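PDB 5IKY: oxalate biosynthetic component 1 from Burkholderia thailandensis, which acts as a bifunctional enzyme of quorum sensing-dependent oxalate production, combining a serine hydrolase of the alpha/beta hydrolase type with an additional lyase activity. Local coordinates for residues A547-L558 with A720-L729; L561-E572 with L682-L690. All coordinates share one frame; numbering follows the deposited sequence.

Contact 1: A547-L558 with A720-L729; sequences ADERLVSADTIL and ALLYHALREL
Ala547 CB meets Ala720 CB at 4.1 Å, joining the chain that leads into helix 554-560 to helix 715-734. A type I turn over Asp548-Leu551, reinforced by an Asx turn from Asp548 OD1 to the backbone N of Arg550, then brings Glu549 against His724. Glu549 CB lies in the plane of the imidazole at its edge, 3.3 Å from His724 CD2. With chi1 of 47°, CG of Glu549 sits between its own N and carbonyl carbon, and the extended chain carries the carboxylate on to a weak hydrogen bond with Tyr867. CG of His724 is anti to the backbone N (chi1 -174°), which carries the ring out to the loop so that its CD2 edge meets Glu549; Arg727 NH1 lies over one face of the ring, offset to the rim, and His854 of helix 849-860 meets the ring edge-to-face. Val552 crosses Leu721 at roughly a right angle, CG1 to CD2 at 3.8 Å, while its carbonyl O approaches His724 CE1 obliquely. Ser553 is the N-cap residue, and the helix begins with Ala554, whose CB rests on Glu728 CB at 3.6 Å. Here the backbones come closest, with the CA atoms of Ala554 and Ala725 4.4 Å apart, a spacing that fits two alanines facing each other. One turn on, Ile557 CD1 reaches Leu721 CD2 at 3.8 Å and comes within 3.4 Å of the Leu721 carbonyl O, while CG2 touches the methyl of Ala725. Leu558 and Leu729 close the contact tip to tip, CD1 to CD1 at 3.8 Å. No hydrogen bond spans the two segments: a loop and the first turn of helix 554-560 pack on helix 715-734, the short helical segments crossing at 119° with Ala554 against Ala725, in the cap domain.

Contact 2: L561-E572 with L682-L690; sequences LHPIVDTYRKIE and LPLRCLEYL
Glu572 and Arg685 form a side-on, two-pronged salt bridge at one end of a nearly perpendicular (88°) crossing of two cap-domain helices packed knobs-into-holes. Arg685 NE donates to Glu572 OE1 at 2.7 Å and NH2 to OE2 at a short 2.5 Å, both oxygens being met on their syn sides and lying close to the guanidinium plane. Tyr568 OH donates to the same Glu572 OE1 at 2.6 Å, from the anti side and from the opposite face to NE. OE1 is thus gripped by two donors, while OE2 has a further partner in Arg644; this cluster would be expected to favour the ionised carboxylate. The extended Glu572 chain, with CG anti to the backbone N (chi1 -158°), brings the carboxylate across to the arginine.

Tyr568 is one knob, seated among Leu682, Arg685, Cys686 and Tyr689. Cys686 CA makes a CH-pi contact over one face of its ring, 3.9 Å from the centroid; Cys686 SG lies obliquely to the same ring and 3.6 Å from Val565 CA, and Leu682 CD1 comes to the ring edge. The Tyr689 ring lies obliquely against the Tyr568 ring, centroids 5.1 Å apart and planes inclined by 32°. In return, Leu682 is a knob among Val565, Tyr568, Arg569 and Glu572, its CG 3.9 Å from Val565 CG1; the guanidinium of Arg569 turns away to Asp573. Farther toward the start of the first helix, Ile564 CG2 touches both methyls of Leu690. Leu561 and Leu687 cross at about a right angle, with Leu561 CD1 3.7 Å from Leu687 CD2.

In the fold
Contacts 1 and 2 both belong to the cap domain, their centres about 15 Å apart, and join into one packed group of helices. Helices 554-560 and 562-579 follow directly in the chain, with Leu561 at the break between them. Helix 682-690 in turn lies against helix 715-734: Leu687 CD1 is 3.7 Å from Ala725 CB, while Leu722 CD2 sits 3.6 Å from Leu561 CD1, so each contact supplies apolar residues to the other. Contact 1 also faces the hydrolase-family portion through His854 and Tyr867. The magnesium ion, bound by His227 and Glu477, belongs to another part of the chain, and neither contact contributes a ligand to it.

Contact 1: A547-L558 with A720-L729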
loop_
_atom_site.group_PDB
_atom_site.type_symbol
_atom_site.label_atom_id
_atom_site.label_comp_id
_atom_site.label_asym_id
_atom_site.label_seq_id
_atom_site.Cartn_x
_atom_site.Cartn_y
_atom_site.Cartn_z
ATOM N N ALA A 547 -7.817 8.175 31.488
ATOM C CA ALA A 547 -7.967 9.115 30.381
ATOM C C ALA A 547 -8.808 10.324 30.782
ATOM O O ALA A 547 -9.102 11.188 29.954
ATOM C CB ALA A 547 -8.582 8.417 29.179
ATOM N N ASP A 548 -9.192 10.383 32.052
ATOM C CA ASP A 548 -9.980 11.497 32.565
ATOM C C ASP A 548 -9.088 12.693 32.885
ATOM O O ASP A 548 -8.145 12.583 33.667
ATOM C CB ASP A 548 -10.761 11.071 33.809
ATOM C CG ASP A 548 -11.964 11.956 34.076
ATOM O OD1 ASP A 548 -11.901 13.165 33.768
ATOM O OD2 ASP A 548 -12.975 11.440 34.595
ATOM N N GLU A 549 -9.397 13.835 32.279
ATOM C CA GLU A 549 -8.610 15.050 32.471
ATOM C C GLU A 549 -8.702 15.575 33.902
ATOM O O GLU A 549 -7.858 16.355 34.342
ATOM C CB GLU A 549 -9.061 16.134 31.487
ATOM C CG GLU A 549 -10.566 16.331 31.407
ATOM C CD GLU A 549 -10.966 17.326 30.335
ATOM O OE1 GLU A 549 -12.097 17.222 29.815
ATOM O OE2 GLU A 549 -10.150 18.214 30.010
ATOM N N ARG A 550 -9.730 15.143 34.622
ATOM C CA ARG A 550 -9.935 15.573 36.000
ATOM C C ARG A 550 -9.040 14.809 36.969
ATOM O O ARG A 550 -8.875 15.214 38.120
ATOM C CB ARG A 550 -11.404 15.394 36.400
ATOM C CG ARG A 550 -12.353 16.412 35.790
ATOM C CD ARG A 550 -13.811 16.067 36.078
ATOM N NE ARG A 550 -14.406 15.248 35.022
ATOM C CZ ARG A 550 -14.674 13.951 35.137
ATOM N NH1 ARG A 550 -14.402 13.311 36.266
ATOM N NH2 ARG A 550 -15.215 13.292 34.119
ATOM N N LEU A 551 -8.458 13.709 36.502
ATOM C CA LEU A 551 -7.735 12.799 37.387
ATOM C C LEU A 551 -6.235 12.738 37.129
ATOM O O LEU A 551 -5.527 11.958 37.766
ATOM C CB LEU A 551 -8.318 11.388 37.274
ATOM C CG LEU A 551 -9.808 11.229 37.581
ATOM C CD1 LEU A 551 -10.185 9.755 37.609
ATOM C CD2 LEU A 551 -10.152 11.898 38.898
ATOM N N VAL A 552 -5.746 13.552 36.200
ATOM C CA VAL A 552 -4.325 13.542 35.873
ATOM C C VAL A 552 -3.879 14.891 35.301
ATOM O O VAL A 552 -4.630 15.556 34.584
ATOM C CB VAL A 552 -3.988 12.400 34.880
ATOM C CG1 VAL A 552 -4.624 12.656 33.524
ATOM C CG2 VAL A 552 -2.484 12.219 34.749
ATOM N N SER A 553 -2.661 15.300 35.645
ATOM C CA SER A 553 -2.125 16.582 35.199
ATOM C C SER A 553 -1.170 16.401 34.032
ATOM O O SER A 553 -0.620 15.317 33.832
ATOM C CB SER A 553 -1.407 17.293 36.346
ATOM O OG SER A 553 -0.193 16.634 36.665
ATOM N N ALA A 554 -0.971 17.470 33.269
ATOM C CA ALA A 554 -0.054 17.441 32.134
ATOM C C ALA A 554 1.389 17.243 32.592
ATOM O O ALA A 554 2.173 16.564 31.926
ATOM C CB ALA A 554 -0.183 18.710 31.322
ATOM N N ASP A 555 1.734 17.836 33.731
ATOM C CA ASP A 555 3.071 17.690 34.295
ATOM C C ASP A 555 3.390 16.230 34.601
ATOM O O ASP A 555 4.503 15.764 34.354
ATOM C CB ASP A 555 3.216 18.532 35.564
ATOM C CG ASP A 555 3.375 20.009 35.265
ATOM O OD1 ASP A 555 3.759 20.347 34.124
ATOM O OD2 ASP A 555 3.121 20.831 36.171
ATOM N N THR A 556 2.406 15.512 35.135
ATOM C CA THR A 556 2.574 14.098 35.445
ATOM C C THR A 556 2.757 13.286 34.166
ATOM O O THR A 556 3.625 12.415 34.089
ATOM C CB THR A 556 1.374 13.548 36.242
ATOM O OG1 THR A 556 1.208 14.311 37.443
ATOM C CG2 THR A 556 1.590 12.089 36.601
ATOM N N ILE A 557 1.941 13.584 33.159
ATOM C CA ILE A 557 2.037 12.915 31.866
ATOM C C ILE A 557 3.394 13.171 31.216
ATOM O O ILE A 557 4.056 12.242 30.751
ATOM C CB ILE A 557 0.921 13.377 30.912
ATOM C CG1 ILE A 557 -0.452 13.058 31.507
ATOM C CG2 ILE A 557 1.075 12.722 29.551
ATOM C CD1 ILE A 557 -1.611 13.570 30.677
ATOM N N LEU A 558 3.801 14.437 31.194
ATOM C CA LEU A 558 5.094 14.822 30.636
ATOM C C LEU A 558 6.244 14.166 31.392
ATOM O O LEU A 558 7.255 13.793 30.798
ATOM C CB LEU A 558 5.255 16.342 30.657
ATOM C CG LEU A 558 4.451 17.114 29.611
ATOM C CD1 LEU A 558 4.612 18.614 29.809
ATOM C CD2 LEU A 558 4.876 16.701 28.212
ATOM N N ALA A 720 -5.618 10.214 24.226
ATOM C CA ALA A 720 -6.316 11.189 25.057
ATOM C C ALA A 720 -5.349 11.879 26.016
ATOM O O ALA A 720 -5.433 13.087 26.236
ATOM C CB ALA A 720 -7.441 10.520 25.830
ATOM N N LEU A 721 -4.431 11.100 26.576
ATOM C CA LEU A 721 -3.445 11.618 27.516
ATOM C C LEU A 721 -2.412 12.494 26.817
ATOM O O LEU A 721 -2.015 13.536 27.340
ATOM C CB LEU A 721 -2.747 10.468 28.245
ATOM C CG LEU A 721 -3.614 9.718 29.258
ATOM C CD1 LEU A 721 -2.900 8.482 29.774
ATOM C CD2 LEU A 721 -3.979 10.644 30.400
ATOM N N LEU A 722 -1.979 12.063 25.637
ATOM C CA LEU A 722 -0.997 12.813 24.860
ATOM C C LEU A 722 -1.532 14.182 24.457
ATOM O O LEU A 722 -0.836 15.189 24.581
ATOM C CB LEU A 722 -0.583 12.026 23.617
ATOM C CG LEU A 722 0.285 10.796 23.871
ATOM C CD1 LEU A 722 0.575 10.060 22.570
ATOM C CD2 LEU A 722 1.570 11.202 24.565
ATOM N N TYR A 723 -2.770 14.215 23.973
ATOM C CA TYR A 723 -3.392 15.476 23.580
ATOM C C TYR A 723 -3.727 16.335 24.793
ATOM O O TYR A 723 -3.816 17.556 24.688
ATOM C CB TYR A 723 -4.649 15.224 22.748
ATOM C CG TYR A 723 -4.359 15.061 21.274
ATOM C CD1 TYR A 723 -3.827 16.111 20.537
ATOM C CD2 TYR A 723 -4.614 13.861 20.620
ATOM C CE1 TYR A 723 -3.550 15.972 19.193
ATOM C CE2 TYR A 723 -4.345 13.714 19.271
ATOM C CZ TYR A 723 -3.815 14.775 18.562
ATOM O OH TYR A 723 -3.544 14.643 17.221
ATOM N N HIS A 724 -3.915 15.692 25.942
ATOM C CA HIS A 724 -4.131 16.409 27.192
ATOM C C HIS A 724 -2.920 17.276 27.514
ATOM O O HIS A 724 -3.050 18.470 27.784
ATOM C CB HIS A 724 -4.406 15.429 28.333
ATOM C CG HIS A 724 -4.773 16.087 29.627
ATOM N ND1 HIS A 724 -3.875 16.817 30.376
ATOM C CD2 HIS A 724 -5.940 16.113 30.310
ATOM C CE1 HIS A 724 -4.477 17.272 31.461
ATOM N NE2 HIS A 724 -5.730 16.857 31.446
ATOM N N ALA A 725 -1.740 16.664 27.480
ATOM C CA ALA A 725 -0.498 17.385 27.725
ATOM C C ALA A 725 -0.233 18.384 26.605
ATOM O O ALA A 725 0.296 19.471 26.840
ATOM C CB ALA A 725 0.665 16.413 27.857
ATOM N N LEU A 726 -0.609 18.006 25.387
ATOM C CA LEU A 726 -0.412 18.854 24.219
ATOM C C LEU A 726 -1.299 20.091 24.309
ATOM O O LEU A 726 -0.902 21.178 23.895
ATOM C CB LEU A 726 -0.703 18.073 22.934
ATOM C CG LEU A 726 0.027 18.490 21.655
ATOM C CD1 LEU A 726 0.074 17.327 20.677
ATOM C CD2 LEU A 726 -0.632 19.695 21.004
ATOM N N ARG A 727 -2.500 19.917 24.852
ATOM C CA ARG A 727 -3.421 21.030 25.045
ATOM C C ARG A 727 -2.853 22.036 26.037
ATOM O O ARG A 727 -2.852 23.241 25.785
ATOM C CB ARG A 727 -4.783 20.531 25.532
ATOM C CG ARG A 727 -5.778 21.642 25.843
ATOM C CD ARG A 727 -6.801 21.194 26.876
ATOM N NE ARG A 727 -6.164 20.500 27.992
ATOM C CZ ARG A 727 -5.483 21.103 28.962
ATOM N NH1 ARG A 727 -4.936 20.386 29.934
ATOM N NH2 ARG A 727 -5.347 22.422 28.964
ATOM N N GLU A 728 -2.371 21.526 27.166
ATOM C CA GLU A 728 -1.804 22.355 28.224
ATOM C C GLU A 728 -0.633 23.200 27.730
ATOM O O GLU A 728 -0.566 24.400 27.999
ATOM C CB GLU A 728 -1.350 21.478 29.391
ATOM C CG GLU A 728 -0.518 22.204 30.435
ATOM C CD GLU A 728 -1.343 22.676 31.612
ATOM O OE1 GLU A 728 -2.588 22.625 31.526
ATOM O OE2 GLU A 728 -0.746 23.094 32.626
ATOM N N LEU A 729 0.285 22.568 27.007
ATOM C CA LEU A 729 1.486 23.246 26.533
ATOM C C LEU A 729 1.182 24.264 25.436
ATOM O O LEU A 729 1.846 25.295 25.336
ATOM C CB LEU A 729 2.509 22.226 26.028
ATOM C CG LEU A 729 3.163 21.335 27.085
ATOM C CD1 LEU A 729 4.105 20.341 26.435
ATOM C CD2 LEU A 729 3.901 22.177 28.114
#

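Contact 2: L561-E572 with L682-L690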
loop_
_atom_site.group_PDB
_atom_site.type_symbol
_atom_site.label_atom_id
_atom_site.label_comp_id
_atom_site.label_asym_id
_atom_site.label_seq_id
_atom_site.Cartn_x
_atom_site.Cartn_y
_atom_site.Cartn_z
ATOM N N LEU A 561 6.844 10.608 30.319
ATOM C CA LEU A 561 7.335 10.473 28.948
ATOM C C LEU A 561 8.777 10.941 28.795
ATOM O O LEU A 561 9.280 11.061 27.677
ATOM C CB LEU A 561 6.447 11.262 27.983
ATOM C CG LEU A 561 4.989 10.834 27.851
ATOM C CD1 LEU A 561 4.258 11.783 26.923
ATOM C CD2 LEU A 561 4.890 9.401 27.352
ATOM N N HIS A 562 9.435 11.207 29.917
ATOM C CA HIS A 562 10.780 11.780 29.901
ATOM C C HIS A 562 11.798 10.980 29.068
ATOM O O HIS A 562 12.524 11.573 28.270
ATOM C CB HIS A 562 11.299 11.950 31.332
ATOM C CG HIS A 562 12.484 12.857 31.437
ATOM N ND1 HIS A 562 12.380 14.229 31.355
ATOM C CD2 HIS A 562 13.800 12.590 31.611
ATOM C CE1 HIS A 562 13.579 14.768 31.478
ATOM N NE2 HIS A 562 14.459 13.795 31.635
ATOM N N PRO A 563 11.861 9.642 29.239
ATOM C CA PRO A 563 12.855 8.933 28.419
ATOM C C PRO A 563 12.521 8.944 26.929
ATOM O O PRO A 563 13.410 8.811 26.090
ATOM C CB PRO A 563 12.813 7.504 28.976
ATOM C CG PRO A 563 11.472 7.377 29.598
ATOM C CD PRO A 563 11.172 8.728 30.169
ATOM N N ILE A 564 11.244 9.103 26.609
ATOM C CA ILE A 564 10.798 9.122 25.222
ATOM C C ILE A 564 11.084 10.465 24.563
ATOM O O ILE A 564 11.452 10.529 23.386
ATOM C CB ILE A 564 9.305 8.795 25.131
ATOM C CG1 ILE A 564 9.100 7.325 25.467
ATOM C CG2 ILE A 564 8.756 9.142 23.751
ATOM C CD1 ILE A 564 7.706 6.898 25.383
ATOM N N VAL A 565 10.928 11.534 25.335
ATOM C CA VAL A 565 11.308 12.861 24.876
ATOM C C VAL A 565 12.783 12.871 24.489
ATOM O O VAL A 565 13.162 13.436 23.463
ATOM C CB VAL A 565 11.037 13.926 25.952
ATOM C CG1 VAL A 565 11.558 15.289 25.512
ATOM C CG2 VAL A 565 9.548 13.991 26.258
ATOM N N ASP A 566 13.608 12.217 25.302
ATOM C CA ASP A 566 15.036 12.141 25.024
ATOM C C ASP A 566 15.290 11.379 23.728
ATOM O O ASP A 566 16.128 11.778 22.917
ATOM C CB ASP A 566 15.785 11.483 26.182
ATOM C CG ASP A 566 17.287 11.684 26.092
ATOM O OD1 ASP A 566 17.759 12.790 26.431
ATOM O OD2 ASP A 566 17.993 10.739 25.681
ATOM N N THR A 567 14.558 10.285 23.539
ATOM C CA THR A 567 14.647 9.506 22.309
ATOM C C THR A 567 14.307 10.368 21.094
ATOM O O THR A 567 14.999 10.324 20.076
ATOM C CB THR A 567 13.710 8.283 22.341
ATOM O OG1 THR A 567 14.109 7.394 23.390
ATOM C CG2 THR A 567 13.753 7.543 21.012
ATOM N N TYR A 568 13.247 11.161 21.214
ATOM C CA TYR A 568 12.833 12.044 20.129
ATOM C C TYR A 568 13.862 13.138 19.866
ATOM O O TYR A 568 14.129 13.480 18.715
ATOM C CB TYR A 568 11.475 12.683 20.428
ATOM C CG TYR A 568 11.141 13.808 19.475
ATOM C CD1 TYR A 568 10.739 13.540 18.173
ATOM C CD2 TYR A 568 11.243 15.137 19.870
ATOM C CE1 TYR A 568 10.444 14.560 17.292
ATOM C CE2 TYR A 568 10.949 16.167 18.994
ATOM C CZ TYR A 568 10.550 15.869 17.707
ATOM O OH TYR A 568 10.251 16.882 16.825
ATOM N N ARG A 569 14.423 13.688 20.937
ATOM C CA ARG A 569 15.405 14.763 20.829
ATOM C C ARG A 569 16.591 14.361 19.954
ATOM O O ARG A 569 17.111 15.172 19.188
ATOM C CB ARG A 569 15.898 15.177 22.215
ATOM C CG ARG A 569 16.902 16.317 22.199
ATOM C CD ARG A 569 17.608 16.447 23.539
ATOM N NE ARG A 569 18.245 15.197 23.943
ATOM C CZ ARG A 569 19.437 14.790 23.515
ATOM N NH1 ARG A 569 20.128 15.535 22.661
ATOM N NH2 ARG A 569 19.938 13.638 23.938
ATOM N N LYS A 570 17.009 13.103 20.070
ATOM C CA LYS A 570 18.117 12.589 19.274
ATOM C C LYS A 570 17.745 12.528 17.795
ATOM O O LYS A 570 18.572 12.805 16.926
ATOM C CB LYS A 570 18.542 11.207 19.774
ATOM C CG LYS A 570 19.321 11.240 21.081
ATOM C CD LYS A 570 19.129 9.959 21.873
ATOM C CE LYS A 570 20.118 9.870 23.022
ATOM N NZ LYS A 570 19.873 8.668 23.868
ATOM N N ILE A 571 16.497 12.164 17.517
ATOM C CA ILE A 571 15.989 12.153 16.150
ATOM C C ILE A 571 15.968 13.567 15.577
ATOM O O ILE A 571 16.377 13.796 14.439
ATOM C CB ILE A 571 14.571 11.553 16.077
ATOM C CG1 ILE A 571 14.573 10.110 16.584
ATOM C CG2 ILE A 571 14.029 11.621 14.655
ATOM C CD1 ILE A 571 13.203 9.467 16.589
ATOM N N GLU A 572 15.496 14.511 16.382
ATOM C CA GLU A 572 15.392 15.901 15.957
ATOM C C GLU A 572 16.773 16.504 15.708
ATOM O O GLU A 572 16.943 17.333 14.813
ATOM C CB GLU A 572 14.631 16.719 17.003
ATOM C CG GLU A 572 14.021 18.002 16.466
ATOM C CD GLU A 572 13.196 18.734 17.506
ATOM O OE1 GLU A 572 11.957 18.775 17.358
ATOM O OE2 GLU A 572 13.783 19.270 18.469
ATOM N N LEU A 682 10.756 21.705 23.590
ATOM C CA LEU A 682 11.071 20.339 23.169
ATOM C C LEU A 682 9.969 19.304 23.472
ATOM O O LEU A 682 9.589 18.547 22.577
ATOM C CB LEU A 682 12.397 19.891 23.799
ATOM C CG LEU A 682 12.850 18.449 23.562
ATOM C CD1 LEU A 682 13.050 18.181 22.079
ATOM C CD2 LEU A 682 14.125 18.158 24.340
ATOM N N PRO A 683 9.444 19.262 24.717
ATOM C CA PRO A 683 8.422 18.238 24.980
ATOM C C PRO A 683 7.156 18.399 24.139
ATOM O O PRO A 683 6.510 17.400 23.821
ATOM C CB PRO A 683 8.101 18.433 26.466
ATOM C CG PRO A 683 9.299 19.111 27.028
ATOM C CD PRO A 683 9.771 20.019 25.940
ATOM N N LEU A 684 6.808 19.633 23.787
ATOM C CA LEU A 684 5.640 19.873 22.947
ATOM C C LEU A 684 5.861 19.309 21.546
ATOM O O LEU A 684 4.955 18.721 20.954
ATOM C CB LEU A 684 5.318 21.367 22.880
ATOM C CG LEU A 684 4.191 21.800 21.936
ATOM C CD1 LEU A 684 2.936 20.969 22.156
ATOM C CD2 LEU A 684 3.886 23.275 22.133
ATOM N N ARG A 685 7.070 19.482 21.022
ATOM C CA ARG A 685 7.399 18.965 19.699
ATOM C C ARG A 685 7.397 17.442 19.716
ATOM O O ARG A 685 7.048 16.802 18.721
ATOM C CB ARG A 685 8.756 19.495 19.226
ATOM C CG ARG A 685 8.839 21.016 19.162
ATOM C CD ARG A 685 9.989 21.486 18.276
ATOM N NE ARG A 685 11.288 21.029 18.764
ATOM C CZ ARG A 685 12.042 21.699 19.629
ATOM N NH1 ARG A 685 11.627 22.862 20.111
ATOM N NH2 ARG A 685 13.210 21.202 20.016
ATOM N N CYS A 686 7.778 16.866 20.853
ATOM C CA CYS A 686 7.786 15.416 21.010
ATOM C C CYS A 686 6.369 14.862 20.987
ATOM O O CYS A 686 6.095 13.865 20.316
ATOM C CB CYS A 686 8.481 15.014 22.310
ATOM S SG CYS A 686 8.453 13.231 22.638
ATOM N N LEU A 687 5.477 15.514 21.728
ATOM C CA LEU A 687 4.073 15.118 21.777
ATOM C C LEU A 687 3.448 15.152 20.389
ATOM O O LEU A 687 2.705 14.244 20.010
ATOM C CB LEU A 687 3.288 16.025 22.726
ATOM C CG LEU A 687 3.601 15.902 24.217
ATOM C CD1 LEU A 687 2.922 17.017 24.995
ATOM C CD2 LEU A 687 3.172 14.546 24.742
ATOM N N GLU A 688 3.754 16.206 19.637
ATOM C CA GLU A 688 3.240 16.361 18.280
ATOM C C GLU A 688 3.735 15.235 17.384
ATOM O O GLU A 688 3.014 14.766 16.506
ATOM C CB GLU A 688 3.647 17.716 17.695
ATOM C CG GLU A 688 2.892 18.904 18.273
ATOM C CD GLU A 688 3.160 20.190 17.511
ATOM O OE1 GLU A 688 4.124 20.224 16.717
ATOM O OE2 GLU A 688 2.403 21.166 17.705
ATOM N N TYR A 689 4.970 14.808 17.617
ATOM C CA TYR A 689 5.548 13.696 16.880
ATOM C C TYR A 689 4.836 12.389 17.218
ATOM O O TYR A 689 4.456 11.631 16.326
ATOM C CB TYR A 689 7.047 13.583 17.177
ATOM C CG TYR A 689 7.686 12.304 16.682
ATOM C CD1 TYR A 689 7.873 12.078 15.326
ATOM C CD2 TYR A 689 8.114 11.329 17.575
ATOM C CE1 TYR A 689 8.460 10.912 14.869
ATOM C CE2 TYR A 689 8.703 10.161 17.128
ATOM C CZ TYR A 689 8.874 9.959 15.775
ATOM O OH TYR A 689 9.460 8.800 15.327
ATOM N N LEU A 690 4.647 12.140 18.511
ATOM C CA LEU A 690 4.037 10.897 18.978
ATOM C C LEU A 690 2.634 10.671 18.419
ATOM O O LEU A 690 2.319 9.577 17.955
ATOM C CB LEU A 690 3.988 10.873 20.506
ATOM C CG LEU A 690 5.313 10.602 21.220
ATOM C CD1 LEU A 690 5.141 10.734 22.725
ATOM C CD2 LEU A 690 5.844 9.224 20.856
#